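Local structure of methylmalonyl-CoA epimerase, mitochondrial (Homo sapiens, 3RMU) at residues H80-D86 with L128-A134. The protein interconverts the (R) and (S) forms of methylmalonyl-CoA in mitochondrial propionyl-CoA metabolism and binds a cobalt ion. Residues are numbered along the deposited sequence; the frame is centred on the assembly and turned at random.
Sequences HICIEVD and LVELEQA. With CO (cobalt (II) ion), chain E.
His80 and Glu130 meet at the cobalt ion, each sending one side-chain atom to it from adjacent parallel strands. Followed outward, Glu130 starts with CB 3.7 Å from Ile81 O, with His80 CD2 next; CG stands anti to the backbone N (chi1 171°) and passes alongside the thiol, 3.8 Å from Cys82 SG. The chain stays extended, bringing CD to 3.0 Å from the cobalt ion, which OE1 binds at 1.9 Å. OE2 stays 3.4 Å from the cobalt, so the carboxylate binds through one oxygen, and it accepts weak hydrogen bonds from two of the metal-bound waters. On the other strand His80 NE2 binds the same ion at 2.0 Å, its ring plane turned 67° from that of the carboxylate. NE2 and Glu130 OE1 are 2.6 Å apart because both are ligands, not because a proton joins them. His8, from strand 3-12 on the far side of strand 77-85, and three waters fill the remaining places.

Beneath the site a parallel ladder runs from Ile81 N, bonded to Leu128 O, to Ala134 N, bonded to Val85 O. On the face away from the metal, Ile81, Val129, Ile83, Leu131 and Val85 form an apolar row, with Val85 CG1 3.9 Å from Leu131 CD2; the second subunit packs on part of it. Protein ligands gathered on one face of a vicinal oxygen chelate sheet, with waters completing the shell, suggest a metal that could exchange water for substrate oxygens and stabilise an enolate, as in relatives.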
ATOM      1  N   HIS A  80      -4.648   2.539  -3.932  1.00 19.68           N
ATOM      2  CA  HIS A  80      -5.203   3.150  -2.706  1.00 18.06           C
ATOM      3  C   HIS A  80      -4.963   2.259  -1.497  1.00 19.82           C
ATOM      4  O   HIS A  80      -4.634   1.090  -1.654  1.00 17.30           O
ATOM      5  CB  HIS A  80      -6.709   3.531  -2.816  1.00 15.70           C
ATOM      6  CG  HIS A  80      -7.685   2.392  -2.989  1.00 16.35           C
ATOM      7  ND1 HIS A  80      -8.089   1.944  -4.228  1.00 22.06           N
ATOM      8  CD2 HIS A  80      -8.404   1.668  -2.080  1.00 21.22           C
ATOM      9  CE1 HIS A  80      -8.987   0.985  -4.077  1.00 16.62           C
ATOM     10  NE2 HIS A  80      -9.206   0.794  -2.788  1.00 20.95           N
ATOM     11  N   ILE A  81      -5.158   2.813  -0.311  1.00 16.77           N
ATOM     12  CA  ILE A  81      -5.257   2.001   0.912  1.00 19.45           C
ATOM     13  C   ILE A  81      -6.658   2.157   1.461  1.00 19.76           C
ATOM     14  O   ILE A  81      -7.273   3.225   1.333  1.00 23.43           O
ATOM     15  CB  ILE A  81      -4.204   2.413   1.935  1.00 19.47           C
ATOM     16  CG1 ILE A  81      -4.274   3.924   2.265  1.00 22.52           C
ATOM     17  CG2 ILE A  81      -2.783   2.067   1.395  1.00 23.68           C
ATOM     18  CD1 ILE A  81      -3.356   4.353   3.449  1.00 29.33           C
ATOM     19  N   CYS A  82      -7.183   1.116   2.090  1.00 18.46           N
ATOM     20  CA  CYS A  82      -8.487   1.202   2.639  1.00 14.88           C
ATOM     21  C   CYS A  82      -8.419   0.956   4.131  1.00 19.25           C
ATOM     22  O   CYS A  82      -7.954  -0.094   4.571  1.00 15.65           O
ATOM     23  CB  CYS A  82      -9.447   0.222   1.985  1.00 16.65           C
ATOM     24  SG  CYS A  82     -11.063   0.162   2.785  1.00 20.41           S
ATOM     25  N   ILE A  83      -8.862   1.946   4.891  1.00 17.57           N
ATOM     26  CA  ILE A  83      -8.871   1.859   6.349  1.00 16.28           C
ATOM     27  C   ILE A  83     -10.311   1.851   6.892  1.00 18.07           C
ATOM     28  O   ILE A  83     -11.197   2.610   6.449  1.00 17.29           O
ATOM     29  CB  ILE A  83      -8.029   3.010   6.996  1.00 15.16           C
ATOM     30  CG1 ILE A  83      -6.640   3.114   6.373  1.00 17.58           C
ATOM     31  CG2 ILE A  83      -7.899   2.838   8.552  1.00 16.01           C
ATOM     32  CD1 ILE A  83      -5.816   4.295   6.907  1.00 17.87           C
ATOM     33  N   GLU A  84     -10.551   0.993   7.873  1.00 14.39           N
ATOM     34  CA  GLU A  84     -11.872   0.883   8.449  1.00 18.02           C
ATOM     35  C   GLU A  84     -12.159   1.997   9.441  1.00 21.00           C
ATOM     36  O   GLU A  84     -11.260   2.527  10.091  1.00 19.15           O
ATOM     37  CB  GLU A  84     -12.074  -0.482   9.101  1.00 22.35           C
ATOM     38  CG  GLU A  84     -12.027  -1.577   8.048  1.00 29.53           C
ATOM     39  CD  GLU A  84     -12.208  -2.956   8.593  1.00 31.34           C
ATOM     40  OE1 GLU A  84     -12.483  -3.104   9.801  1.00 28.85           O
ATOM     41  OE2 GLU A  84     -12.064  -3.905   7.801  1.00 31.54           O
ATOM     42  N   VAL A  85     -13.426   2.355   9.541  1.00 19.94           N
ATOM     43  CA  VAL A  85     -13.866   3.308  10.539  1.00 19.81           C
ATOM     44  C   VAL A  85     -15.130   2.751  11.173  1.00 23.19           C
ATOM     45  O   VAL A  85     -15.842   1.965  10.552  1.00 21.27           O
ATOM     46  CB  VAL A  85     -14.144   4.733   9.955  1.00 19.65           C
ATOM     47  CG1 VAL A  85     -12.865   5.353   9.376  1.00 20.38           C
ATOM     48  CG2 VAL A  85     -15.272   4.703   8.910  1.00 20.82           C
ATOM     49  N   ASP A  86     -15.427   3.128  12.409  1.00 26.42           N
ATOM     50  CA  ASP A  86     -16.619   2.520  13.025  1.00 31.34           C
ATOM     51  C   ASP A  86     -17.938   3.136  12.544  1.00 30.16           C
ATOM     52  O   ASP A  86     -18.959   2.475  12.581  1.00 34.48           O
ATOM     53  CB  ASP A  86     -16.546   2.445  14.565  1.00 36.23           C
ATOM     54  CG  ASP A  86     -16.426   3.790  15.208  1.00 45.64           C
ATOM     55  OD1 ASP A  86     -16.306   4.789  14.464  1.00 62.28           O
ATOM     56  OD2 ASP A  86     -16.433   3.867  16.459  1.00 77.52           O
ATOM     57  N   LEU A 128      -4.037   8.029  -1.964  1.00 27.83           N
ATOM     58  CA  LEU A 128      -5.512   7.923  -1.994  1.00 21.04           C
ATOM     59  C   LEU A 128      -5.992   6.996  -0.904  1.00 24.66           C
ATOM     60  O   LEU A 128      -5.625   5.819  -0.872  1.00 22.05           O
ATOM     61  CB  LEU A 128      -6.022   7.480  -3.366  1.00 29.58           C
ATOM     62  CG  LEU A 128      -7.521   7.186  -3.489  1.00 28.35           C
ATOM     63  CD1 LEU A 128      -8.368   8.454  -3.336  1.00 36.43           C
ATOM     64  CD2 LEU A 128      -7.824   6.562  -4.854  1.00 30.34           C
ATOM     65  N   VAL A 129      -6.816   7.524  -0.016  1.00 22.20           N
ATOM     66  CA  VAL A 129      -7.300   6.775   1.134  1.00 18.63           C
ATOM     67  C   VAL A 129      -8.805   6.547   1.022  1.00 22.76           C
ATOM     68  O   VAL A 129      -9.574   7.487   0.842  1.00 23.06           O
ATOM     69  CB  VAL A 129      -6.977   7.456   2.453  1.00 22.43           C
ATOM     70  CG1 VAL A 129      -7.583   6.653   3.627  1.00 19.49           C
ATOM     71  CG2 VAL A 129      -5.436   7.663   2.630  1.00 24.76           C
ATOM     72  N   GLU A 130      -9.205   5.277   1.109  1.00 15.26           N
ATOM     73  CA  GLU A 130     -10.638   4.880   1.122  1.00 15.62           C
ATOM     74  C   GLU A 130     -10.931   4.575   2.581  1.00 18.37           C
ATOM     75  O   GLU A 130     -10.136   3.913   3.250  1.00 21.88           O
ATOM     76  CB  GLU A 130     -10.771   3.615   0.274  1.00 18.34           C
ATOM     77  CG  GLU A 130     -12.105   2.893   0.292  1.00 24.10           C
ATOM     78  CD  GLU A 130     -12.138   1.627  -0.586  1.00 18.96           C
ATOM     79  OE1 GLU A 130     -11.104   0.979  -1.016  1.00 22.01           O
ATOM     80  OE2 GLU A 130     -13.316   1.285  -0.892  1.00 28.69           O
ATOM     81  N   LEU A 131     -11.996   5.139   3.104  1.00 16.35           N
ATOM     82  CA  LEU A 131     -12.482   4.839   4.456  1.00 16.28           C
ATOM     83  C   LEU A 131     -13.755   4.027   4.316  1.00 20.35           C
ATOM     84  O   LEU A 131     -14.642   4.371   3.541  1.00 17.93           O
ATOM     85  CB  LEU A 131     -12.773   6.097   5.259  1.00 19.01           C
ATOM     86  CG  LEU A 131     -11.556   6.992   5.564  1.00 20.81           C
ATOM     87  CD1 LEU A 131     -11.981   8.268   6.299  1.00 22.19           C
ATOM     88  CD2 LEU A 131     -10.503   6.194   6.361  1.00 18.81           C
ATOM     89  N   GLU A 132     -13.838   2.945   5.082  1.00 21.88           N
ATOM     90  CA  GLU A 132     -14.937   2.007   4.920  1.00 23.88           C
ATOM     91  C   GLU A 132     -15.491   1.641   6.251  1.00 22.07           C
ATOM     92  O   GLU A 132     -14.769   1.402   7.210  1.00 21.42           O
ATOM     93  CB  GLU A 132     -14.472   0.755   4.141  1.00 21.54           C
ATOM     94  CG  GLU A 132     -15.570  -0.318   4.028  1.00 27.65           C
ATOM     95  CD  GLU A 132     -15.190  -1.495   3.123  1.00 39.22           C
ATOM     96  OE1 GLU A 132     -15.413  -1.440   1.894  1.00 44.00           O
ATOM     97  OE2 GLU A 132     -14.674  -2.485   3.644  1.00 29.10           O
ATOM     98  N   GLN A 133     -16.809   1.613   6.315  1.00 22.89           N
ATOM     99  CA  GLN A 133     -17.508   1.284   7.518  1.00 29.00           C
ATOM    100  C   GLN A 133     -17.104  -0.104   8.016  1.00 34.11           C
ATOM    101  O   GLN A 133     -17.215  -1.072   7.268  1.00 35.20           O
ATOM    102  CB  GLN A 133     -19.015   1.320   7.195  1.00 33.95           C
ATOM    103  CG  GLN A 133     -19.901   0.859   8.298  1.00 39.73           C
ATOM    104  CD  GLN A 133     -19.967   1.837   9.416  1.00 45.85           C
ATOM    105  OE1 GLN A 133     -20.666   2.854   9.331  1.00 44.05           O
ATOM    106  NE2 GLN A 133     -19.270   1.531  10.495  1.00 58.56           N
ATOM    107  N   ALA A 134     -16.675  -0.197   9.278  1.00 37.50           N
ATOM    108  CA  ALA A 134     -16.350  -1.491   9.900  1.00 45.10           C
ATOM    109  C   ALA A 134     -17.579  -2.394   9.960  1.00 52.60           C
ATOM    110  O   ALA A 134     -17.805  -3.217   9.073  1.00 54.42           O
ATOM    111  CB  ALA A 134     -15.780  -1.293  11.312  1.00 48.39           C
ATOM    112  OXT ALA A 134     -18.386  -2.328  10.898  1.00 56.72           O
TER
HETATM  113 CO    CO E   1     -10.664  -0.375  -2.210  1.00 20.78          CO
HETATM  114  O   HOH W   1     -12.333   0.122  -3.749  1.00 28.81           O
HETATM  115  O   HOH W   2     -12.616  -1.687  -2.429  1.00 33.99           O
HETATM  116  O   HOH W   3     -10.171  -1.910  -3.898  1.00 29.24           O